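Local coordinates for protein Cfl (Pectobacterium brasiliense, PDB 7A9J) that probably activates carboxylic acids such as coronafacic acid with ATP for ligation into amides or thioesters, at residues G96-P101 with I183-Y188; K197-Y201 with T337-G341; E377-R381 with S400-L404. The protein carries 1 engineered substitution. All blocks are in the same frame, centred on the assembly; numbering follows the deposited sequence.

How the interactions relate
The three contacts follow one another along the chain and show how separate sheets are joined near one acid pocket. Interaction 1 joins the edge strand 98-101 of a parallel sheet to strand 183-188. Interaction 2, its centre about 10 Å away, starts from the adjacent strand 198-202 of the same antiparallel sheet and reaches the loop beside the bound indenone carboxylic acid. Phe187 and Tyr201 pack between the two. Interaction 3 has its centre about 14 Å from that of interaction 2, and Leu404 touches Glu338 and Leu339 of that loop; interaction 1 is not touched, the nearest atoms being about 12 Å apart. The pocket loop is thus supported by strands from two regions.

Interaction 1 of 3, residues G96-P101 with I183-Y188; sequences GAVFVP and IASIFY
Phe99 and Ser185 meet at the single beta bridge between strands 98-101 and 183-188, a short parallel pairing that couples the edge of a five-stranded parallel sheet to the edge of a four-stranded antiparallel one. Phe99 provides both backbone bonds: its N donates to Ala184 O over 3.2 Å, and its O accepts from Ile186 N over 3.1 Å. Ala184 and Ser185 together face Tyr201 of the next strand, forming a classic beta bulge.

The tight part of the contact is built on the Phe99 ring. With chi1 at 56°, CG stands between the backbone N and the carbonyl carbon, which sets the ring face against Ser185. Ser185 CB lies 3.7 Å from the ring centroid and only 7° off the normal, a CH-pi contact over the middle of the ring. Phe187 closes the cluster: Phe99 CE1 comes in at the edge of its ring, near the ring plane, while Ser185 OG sits above one face toward the rim. Pro101 CG adds a further contact, 3.7 Å from Phe187 CE1. The Phe187 side chain is about 6 Å from the bound acid and touches Pro240 and Thr337 of its pocket.

Val98 and Val100 pack against Ile183, Ile186 and Tyr188. Val98 CG1 touches Ile183 CG2 at 3.7 Å and also reaches Ile186 CG1, whereas Val100 CG1 meets the edge of the Tyr188 ring, whose OH is bonded to His117.

Toward both ends the direct pairing gives way to water. Before the bridge, one water donates to Gly96 O and Ile183 O, and another to Ala97 O and Ala184 O. Beyond it, a third donates to Pro101 O and Ile186 O and accepts from Tyr188 N over 2.8 Å.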
loop_
_atom_site.group_PDB
_atom_site.type_symbol
_atom_site.label_atom_id
_atom_site.label_comp_id
_atom_site.label_asym_id
_atom_site.label_seq_id
_atom_site.Cartn_x
_atom_site.Cartn_y
_atom_site.Cartn_z
ATOM N N GLY A 96 3.615 22.238 12.770
ATOM C CA GLY A 96 2.192 22.019 12.897
ATOM C C GLY A 96 1.405 22.424 11.682
ATOM O O GLY A 96 0.202 22.675 11.796
ATOM N N ALA A 97 2.057 22.568 10.536
ATOM C CA ALA A 97 1.309 22.742 9.305
ATOM C C ALA A 97 0.771 21.392 8.856
ATOM O O ALA A 97 1.450 20.363 8.949
ATOM C CB ALA A 97 2.175 23.373 8.203
ATOM N N VAL A 98 -0.476 21.414 8.410
ATOM C CA VAL A 98 -1.191 20.202 8.011
ATOM C C VAL A 98 -0.798 19.855 6.580
ATOM O O VAL A 98 -1.011 20.649 5.658
ATOM C CB VAL A 98 -2.695 20.455 8.137
ATOM C CG1 VAL A 98 -3.528 19.244 7.646
ATOM C CG2 VAL A 98 -3.021 20.833 9.566
ATOM N N PHE A 99 -0.207 18.683 6.368
ATOM C CA PHE A 99 0.159 18.383 4.993
ATOM C C PHE A 99 -0.891 17.518 4.308
ATOM O O PHE A 99 -1.534 16.679 4.938
ATOM C CB PHE A 99 1.530 17.737 4.855
ATOM C CG PHE A 99 1.748 16.467 5.650
ATOM C CD1 PHE A 99 1.695 15.232 5.002
ATOM C CD2 PHE A 99 2.105 16.517 6.996
ATOM C CE1 PHE A 99 1.969 14.037 5.675
ATOM C CE2 PHE A 99 2.382 15.303 7.709
ATOM C CZ PHE A 99 2.285 14.058 7.013
ATOM N N VAL A 100 -1.073 17.781 3.018
ATOM C CA VAL A 100 -2.161 17.177 2.217
ATOM C C VAL A 100 -1.503 16.594 0.973
ATOM O O VAL A 100 -1.360 17.285 -0.041
ATOM C CB VAL A 100 -3.252 18.195 1.835
ATOM C CG1 VAL A 100 -4.433 17.452 1.142
ATOM C CG2 VAL A 100 -3.738 18.962 3.048
ATOM N N PRO A 101 -1.074 15.331 1.009
ATOM C CA PRO A 101 -0.391 14.750 -0.138
ATOM C C PRO A 101 -1.367 14.529 -1.299
ATOM O O PRO A 101 -2.517 14.067 -1.115
ATOM C CB PRO A 101 0.163 13.425 0.405
ATOM C CG PRO A 101 -0.089 13.436 1.888
ATOM C CD PRO A 101 -1.116 14.454 2.196
ATOM N N ILE A 183 -4.316 18.575 14.489
ATOM C CA ILE A 183 -4.279 17.970 13.161
ATOM C C ILE A 183 -2.875 17.979 12.620
ATOM O O ILE A 183 -2.139 18.974 12.726
ATOM C CB ILE A 183 -5.206 18.688 12.170
ATOM C CG1 ILE A 183 -6.611 18.688 12.692
ATOM C CG2 ILE A 183 -5.113 18.018 10.763
ATOM C CD1 ILE A 183 -7.494 19.702 12.027
ATOM N N ALA A 184 -2.486 16.850 12.052
ATOM C CA ALA A 184 -1.217 16.713 11.358
ATOM C C ALA A 184 -1.336 16.627 9.851
ATOM O O ALA A 184 -0.490 17.187 9.149
ATOM C CB ALA A 184 -0.479 15.485 11.869
ATOM N N SER A 185 -2.340 15.903 9.322
ATOM C CA SER A 185 -2.386 15.687 7.884
ATOM C C SER A 185 -3.803 15.278 7.482
ATOM O O SER A 185 -4.664 14.982 8.324
ATOM C CB SER A 185 -1.382 14.606 7.466
ATOM O OG SER A 185 -1.856 13.376 7.964
ATOM N N ILE A 186 -4.074 15.395 6.188
ATOM C CA ILE A 186 -5.341 14.945 5.622
ATOM C C ILE A 186 -4.984 14.041 4.470
ATOM O O ILE A 186 -4.320 14.485 3.530
ATOM C CB ILE A 186 -6.220 16.109 5.128
ATOM C CG1 ILE A 186 -6.594 17.037 6.262
ATOM C CG2 ILE A 186 -7.547 15.497 4.548
ATOM C CD1 ILE A 186 -7.259 18.367 5.786
ATOM N N PHE A 187 -5.433 12.783 4.527
ATOM C CA PHE A 187 -5.089 11.777 3.526
ATOM C C PHE A 187 -6.369 11.445 2.772
ATOM O O PHE A 187 -7.286 10.816 3.335
ATOM C CB PHE A 187 -4.512 10.523 4.191
ATOM C CG PHE A 187 -3.155 10.675 4.809
ATOM C CD1 PHE A 187 -2.288 11.741 4.517
ATOM C CD2 PHE A 187 -2.712 9.699 5.698
ATOM C CE1 PHE A 187 -0.999 11.834 5.124
ATOM C CE2 PHE A 187 -1.481 9.769 6.259
ATOM C CZ PHE A 187 -0.566 10.859 5.967
ATOM N N TYR A 188 -6.447 11.870 1.508
ATOM C CA TYR A 188 -7.672 11.704 0.733
ATOM C C TYR A 188 -7.731 10.288 0.176
ATOM O O TYR A 188 -6.740 9.796 -0.363
ATOM C CB TYR A 188 -7.753 12.710 -0.413
ATOM C CG TYR A 188 -8.344 14.031 0.030
ATOM C CD1 TYR A 188 -7.483 15.073 0.444
ATOM C CD2 TYR A 188 -9.701 14.244 0.095
ATOM C CE1 TYR A 188 -8.011 16.287 0.894
ATOM C CE2 TYR A 188 -10.219 15.457 0.539
ATOM C CZ TYR A 188 -9.325 16.468 0.954
ATOM O OH TYR A 188 -9.808 17.703 1.380
HETATM O O HOH W 1 -1.929 21.500 13.377
HETATM O O HOH W 2 1.812 18.314 10.475
HETATM O O HOH W 3 -4.269 13.523 0.820
#

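Interaction 2 of 3, residues K197-Y201 with T337-G341; sequences KGIVY and TELGG. With R4Z (6-ethyl-1-oxidanylidene-indene-4-carboxylic acid), chain B.
Tyr201 reaches from strand 198-201 to Gly340 in the loop 337-341, which opens with the last two residues of the family's A5 signature (Tyr-Gly-Gln-Thr-Glu) and lines part of the acid pocket. Lys197 lies at the close of a second family signature, the glycine-rich A3 loop, so the contact joins two signature elements.

Three side chains of the strand address the loop differently. The Tyr201 ring crosses the Thr337 side chain at about a right angle and presents its edge to Gly340 O. Its hydroxyl donates to that oxygen over a short 2.5 Å, arriving 32° out of the carbonyl plane. Thr337 O, near this hydroxyl but not bonded to it, accepts the Gly340 N-H, which closes the turn of the loop.

Ile199 lies oblique to Thr337, with its CB 3.8 Å from Thr337 CG2, while its CD1 touches Glu338 CG, those two side chains crossing nearly perpendicularly. Glu338 starts away from the strand, but its chain bends at chi2 (89°) and swings the carboxylate back. Lys197, bent in turn at chi3, crosses it at about a right angle and forms a salt bridge; Gln336 holds the other oxygen, OE1.

The loop also meets the bound acid: Thr337 N is 3.5 Å from R4Z C13, and Gly340 O, besides accepting from Tyr201, approaches the ethyl end at C14. In the salt bridge, Lys197 NZ uses the anti lone pair of Glu338 OE2, 3.2 Å away.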
loop_
_atom_site.group_PDB
_atom_site.type_symbol
_atom_site.label_atom_id
_atom_site.label_comp_id
_atom_site.label_asym_id
_atom_site.label_seq_id
_atom_site.Cartn_x
_atom_site.Cartn_y
_atom_site.Cartn_z
ATOM N N LYS A 197 -12.824 11.464 0.233
ATOM C CA LYS A 197 -12.964 11.554 1.675
ATOM C C LYS A 197 -11.610 11.913 2.254
ATOM O O LYS A 197 -10.640 11.150 2.096
ATOM C CB LYS A 197 -13.471 10.244 2.285
ATOM C CG LYS A 197 -14.854 9.758 1.845
ATOM C CD LYS A 197 -15.226 8.598 2.769
ATOM C CE LYS A 197 -13.990 7.689 3.011
ATOM N NZ LYS A 197 -13.971 6.902 4.295
ATOM N N GLY A 198 -11.533 13.081 2.896
ATOM C CA GLY A 198 -10.290 13.503 3.501
ATOM C C GLY A 198 -10.173 12.936 4.897
ATOM O O GLY A 198 -10.817 13.433 5.808
ATOM N N ILE A 199 -9.347 11.914 5.074
ATOM C CA ILE A 199 -9.208 11.277 6.379
ATOM C C ILE A 199 -8.217 12.093 7.192
ATOM O O ILE A 199 -7.090 12.337 6.766
ATOM C CB ILE A 199 -8.733 9.827 6.247
ATOM C CG1 ILE A 199 -9.685 9.039 5.327
ATOM C CG2 ILE A 199 -8.601 9.198 7.611
ATOM C CD1 ILE A 199 -11.121 9.052 5.796
ATOM N N VAL A 200 -8.652 12.543 8.355
ATOM C CA VAL A 200 -7.873 13.490 9.144
ATOM C C VAL A 200 -7.106 12.709 10.194
ATOM O O VAL A 200 -7.701 11.982 10.992
ATOM C CB VAL A 200 -8.775 14.552 9.788
ATOM C CG1 VAL A 200 -7.911 15.553 10.606
ATOM C CG2 VAL A 200 -9.546 15.277 8.669
ATOM N N TYR A 201 -5.800 12.901 10.201
ATOM C CA TYR A 201 -4.871 12.357 11.204
ATOM C C TYR A 201 -4.444 13.472 12.141
ATOM O O TYR A 201 -4.071 14.554 11.670
ATOM C CB TYR A 201 -3.596 11.869 10.555
ATOM C CG TYR A 201 -3.699 10.521 9.894
ATOM C CD1 TYR A 201 -4.690 10.244 8.969
ATOM C CD2 TYR A 201 -2.710 9.571 10.138
ATOM C CE1 TYR A 201 -4.772 9.000 8.365
ATOM C CE2 TYR A 201 -2.744 8.329 9.505
ATOM C CZ TYR A 201 -3.748 8.070 8.598
ATOM O OH TYR A 201 -3.800 6.844 7.928
ATOM N N THR A 337 -6.212 3.587 5.037
ATOM C CA THR A 337 -6.111 4.927 5.621
ATOM C C THR A 337 -7.091 5.146 6.770
ATOM O O THR A 337 -6.731 5.740 7.780
ATOM C CB THR A 337 -6.336 5.936 4.491
ATOM O OG1 THR A 337 -5.317 5.666 3.507
ATOM C CG2 THR A 337 -6.134 7.377 5.002
ATOM N N GLU A 338 -8.343 4.663 6.645
ATOM C CA GLU A 338 -9.319 4.870 7.728
ATOM C C GLU A 338 -8.897 4.203 9.033
ATOM O O GLU A 338 -9.322 4.605 10.113
ATOM C CB GLU A 338 -10.672 4.324 7.296
ATOM C CG GLU A 338 -11.248 5.050 6.109
ATOM C CD GLU A 338 -10.855 4.506 4.705
ATOM O OE1 GLU A 338 -9.814 3.793 4.504
ATOM O OE2 GLU A 338 -11.638 4.844 3.776
ATOM N N LEU A 339 -8.071 3.186 8.961
ATOM C CA LEU A 339 -7.577 2.500 10.145
ATOM C C LEU A 339 -6.254 3.079 10.602
ATOM O O LEU A 339 -5.556 2.468 11.418
ATOM C CB LEU A 339 -7.410 1.017 9.839
ATOM C CG LEU A 339 -8.787 0.425 9.623
ATOM C CD1 LEU A 339 -8.619 -1.029 9.211
ATOM C CD2 LEU A 339 -9.613 0.568 10.954
ATOM N N GLY A 340 -5.871 4.218 10.033
ATOM C CA GLY A 340 -4.633 4.872 10.488
ATOM C C GLY A 340 -3.381 4.315 9.842
ATOM O O GLY A 340 -2.613 5.045 9.195
ATOM N N GLY A 341 -3.198 3.018 9.944
ATOM C CA GLY A 341 -2.059 2.358 9.381
ATOM C C GLY A 341 -2.298 0.882 9.082
ATOM O O GLY A 341 -3.411 0.421 9.025
HETATM C C13 R4Z B . -2.800 3.033 5.576
HETATM C C15 R4Z B . -1.881 0.714 5.114
HETATM C C02 R4Z B . -0.887 -1.595 4.451
HETATM C C03 R4Z B . -0.620 -2.357 3.314
HETATM C C04 R4Z B . -1.201 -1.550 2.152
HETATM C C05 R4Z B . -1.501 -0.311 4.262
HETATM C C06 R4Z B . -1.708 -0.185 2.865
HETATM C C07 R4Z B . -2.273 0.991 2.386
HETATM C C08 R4Z B . -2.507 1.152 0.874
HETATM C C11 R4Z B . -2.613 2.030 3.251
HETATM C C12 R4Z B . -2.420 1.909 4.634
HETATM C C14 R4Z B . -1.727 4.159 5.550
HETATM O O01 R4Z B . -0.613 -2.005 5.549
HETATM O O09 R4Z B . -2.742 2.314 0.446
HETATM O O10 R4Z B . -2.487 0.168 0.067
#

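Interaction 3 of 3, residues E377-R381 with S400-L404; sequences ELLIR and SDRWL
Ile380 and Leu404 form an antiparallel hydrogen-bonded pair where segment 400-404 joins strand 376-381 in an antiparallel beta region; the Leu404 side chain is about 10 Å from the bound acid. The two runs lie 164° apart in direction. Both bonds of the pair are present: Ile380 N donates to Leu404 O over 3.0 Å, and Leu404 N to Ile380 O over 2.9 Å. Leu379 CA adds a CA-H...O contact to Leu404 O. Past the pair the chains stay close as far as Arg381 and Trp403, but the next link is made by a water that donates to both Ile380 O and Arg402 O.

From there the side chains carry the contact. Arg381 lies across one face of the Trp403 indole, touching it along much of its length: CB makes a CH-pi contact over the six-membered ring, 4.1 Å from its centroid, and NE stands over the rim. A bend at chi3 (61°) turns the guanidinium back across the indole; the two planes are 35° apart, so the overlap is inclined, with Trp403 CZ2 3.5 Å above the guanidinium plane. NH1 and Trp403 NE1 are near one another, but both are donors and do not bond.

The indole is also the partner of Lys367 in a cation-pi contact. Trp403 CE3 packs on Leu379 CB and approaches the Ile380 carbonyl carbon, and Leu379 C lies at the indole edge.

Polar partners fix the rotation of the guanidinium. Glu365 forms a salt bridge with NH2, and Arg381 NH1 donates over a short 2.5 Å to Asp401 O, which lies nearly in the guanidinium plane.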
loop_
_atom_site.group_PDB
_atom_site.type_symbol
_atom_site.label_atom_id
_atom_site.label_comp_id
_atom_site.label_asym_id
_atom_site.label_seq_id
_atom_site.Cartn_x
_atom_site.Cartn_y
_atom_site.Cartn_z
ATOM N N GLU A 377 -17.556 -11.956 8.519
ATOM C CA GLU A 377 -16.907 -10.700 8.138
ATOM C C GLU A 377 -15.937 -10.184 9.201
ATOM O O GLU A 377 -16.268 -10.115 10.386
ATOM C CB GLU A 377 -17.963 -9.626 7.836
ATOM C CG GLU A 377 -17.273 -8.358 7.325
ATOM C CD GLU A 377 -18.230 -7.264 6.859
ATOM O OE1 GLU A 377 -19.452 -7.353 7.151
ATOM O OE2 GLU A 377 -17.730 -6.309 6.213
ATOM N N LEU A 378 -14.743 -9.801 8.755
ATOM C CA LEU A 378 -13.720 -9.206 9.609
ATOM C C LEU A 378 -14.061 -7.743 9.867
ATOM O O LEU A 378 -14.201 -6.958 8.916
ATOM C CB LEU A 378 -12.353 -9.306 8.950
ATOM C CG LEU A 378 -11.226 -8.583 9.622
ATOM C CD1 LEU A 378 -11.069 -9.149 11.013
ATOM C CD2 LEU A 378 -9.978 -8.792 8.737
ATOM N N LEU A 379 -14.205 -7.405 11.147
ATOM C CA LEU A 379 -14.358 -6.043 11.641
ATOM C C LEU A 379 -13.122 -5.655 12.443
ATOM O O LEU A 379 -12.569 -6.473 13.179
ATOM C CB LEU A 379 -15.598 -5.937 12.536
ATOM C CG LEU A 379 -16.909 -6.568 12.056
ATOM C CD1 LEU A 379 -18.063 -6.246 12.991
ATOM C CD2 LEU A 379 -17.171 -6.061 10.687
ATOM N N ILE A 380 -12.680 -4.403 12.324
ATOM C CA ILE A 380 -11.392 -4.022 12.903
ATOM C C ILE A 380 -11.534 -2.694 13.631
ATOM O O ILE A 380 -12.158 -1.760 13.120
ATOM C CB ILE A 380 -10.258 -3.922 11.854
ATOM C CG1 ILE A 380 -10.084 -5.267 11.131
ATOM C CG2 ILE A 380 -8.902 -3.490 12.546
ATOM C CD1 ILE A 380 -9.279 -5.111 9.868
ATOM N N ARG A 381 -10.941 -2.610 14.820
ATOM C CA ARG A 381 -10.697 -1.336 15.467
ATOM C C ARG A 381 -9.185 -1.152 15.662
ATOM O O ARG A 381 -8.498 -2.062 16.143
ATOM C CB ARG A 381 -11.456 -1.268 16.797
ATOM C CG ARG A 381 -11.521 0.118 17.399
ATOM C CD ARG A 381 -12.806 0.187 18.280
ATOM N NE ARG A 381 -12.755 -0.804 19.352
ATOM C CZ ARG A 381 -13.778 -1.115 20.143
ATOM N NH1 ARG A 381 -14.943 -0.505 19.985
ATOM N NH2 ARG A 381 -13.627 -2.035 21.098
ATOM N N SER A 400 -14.580 7.094 18.614
ATOM C CA SER A 400 -13.329 6.347 18.753
ATOM C C SER A 400 -13.554 4.856 18.993
ATOM O O SER A 400 -12.597 4.074 18.911
ATOM C CB SER A 400 -12.460 6.942 19.881
ATOM O OG SER A 400 -12.894 6.539 21.171
ATOM N N ASP A 401 -14.788 4.439 19.256
ATOM C CA ASP A 401 -15.093 3.035 19.460
ATOM C C ASP A 401 -15.577 2.338 18.194
ATOM O O ASP A 401 -15.806 1.128 18.232
ATOM C CB ASP A 401 -16.136 2.885 20.579
ATOM C CG ASP A 401 -17.411 3.710 20.337
ATOM O OD1 ASP A 401 -17.642 4.212 19.210
ATOM O OD2 ASP A 401 -18.191 3.851 21.303
ATOM N N ARG A 402 -15.718 3.059 17.081
ATOM C CA ARG A 402 -16.304 2.483 15.873
ATOM C C ARG A 402 -15.493 1.286 15.371
ATOM O O ARG A 402 -14.260 1.265 15.468
ATOM C CB ARG A 402 -16.380 3.550 14.778
ATOM C CG ARG A 402 -15.011 4.077 14.374
ATOM C CD ARG A 402 -15.080 5.213 13.360
ATOM N NE ARG A 402 -15.821 4.833 12.159
ATOM C CZ ARG A 402 -15.296 4.200 11.109
ATOM N NH1 ARG A 402 -14.007 3.857 11.088
ATOM N NH2 ARG A 402 -16.071 3.904 10.070
ATOM N N TRP A 403 -16.201 0.277 14.860
ATOM C CA TRP A 403 -15.621 -0.841 14.117
ATOM C C TRP A 403 -15.715 -0.563 12.620
ATOM O O TRP A 403 -16.747 -0.098 12.136
ATOM C CB TRP A 403 -16.364 -2.143 14.432
ATOM C CG TRP A 403 -16.174 -2.561 15.857
ATOM C CD1 TRP A 403 -16.931 -2.192 16.934
ATOM C CD2 TRP A 403 -15.138 -3.405 16.366
ATOM N NE1 TRP A 403 -16.427 -2.768 18.086
ATOM C CE2 TRP A 403 -15.321 -3.513 17.760
ATOM C CE3 TRP A 403 -14.065 -4.078 15.775
ATOM C CZ2 TRP A 403 -14.471 -4.269 18.571
ATOM C CZ3 TRP A 403 -13.229 -4.844 16.587
ATOM C CH2 TRP A 403 -13.436 -4.922 17.966
ATOM N N LEU A 404 -14.664 -0.886 11.878
ATOM C CA LEU A 404 -14.697 -0.792 10.423
ATOM C C LEU A 404 -15.023 -2.165 9.832
ATOM O O LEU A 404 -14.295 -3.126 10.088
ATOM C CB LEU A 404 -13.357 -0.307 9.877
ATOM C CG LEU A 404 -13.310 -0.090 8.359
ATOM C CD1 LEU A 404 -12.387 1.065 8.012
ATOM C CD2 LEU A 404 -12.854 -1.348 7.627
HETATM O O HOH W 4 -12.370 1.002 13.084
#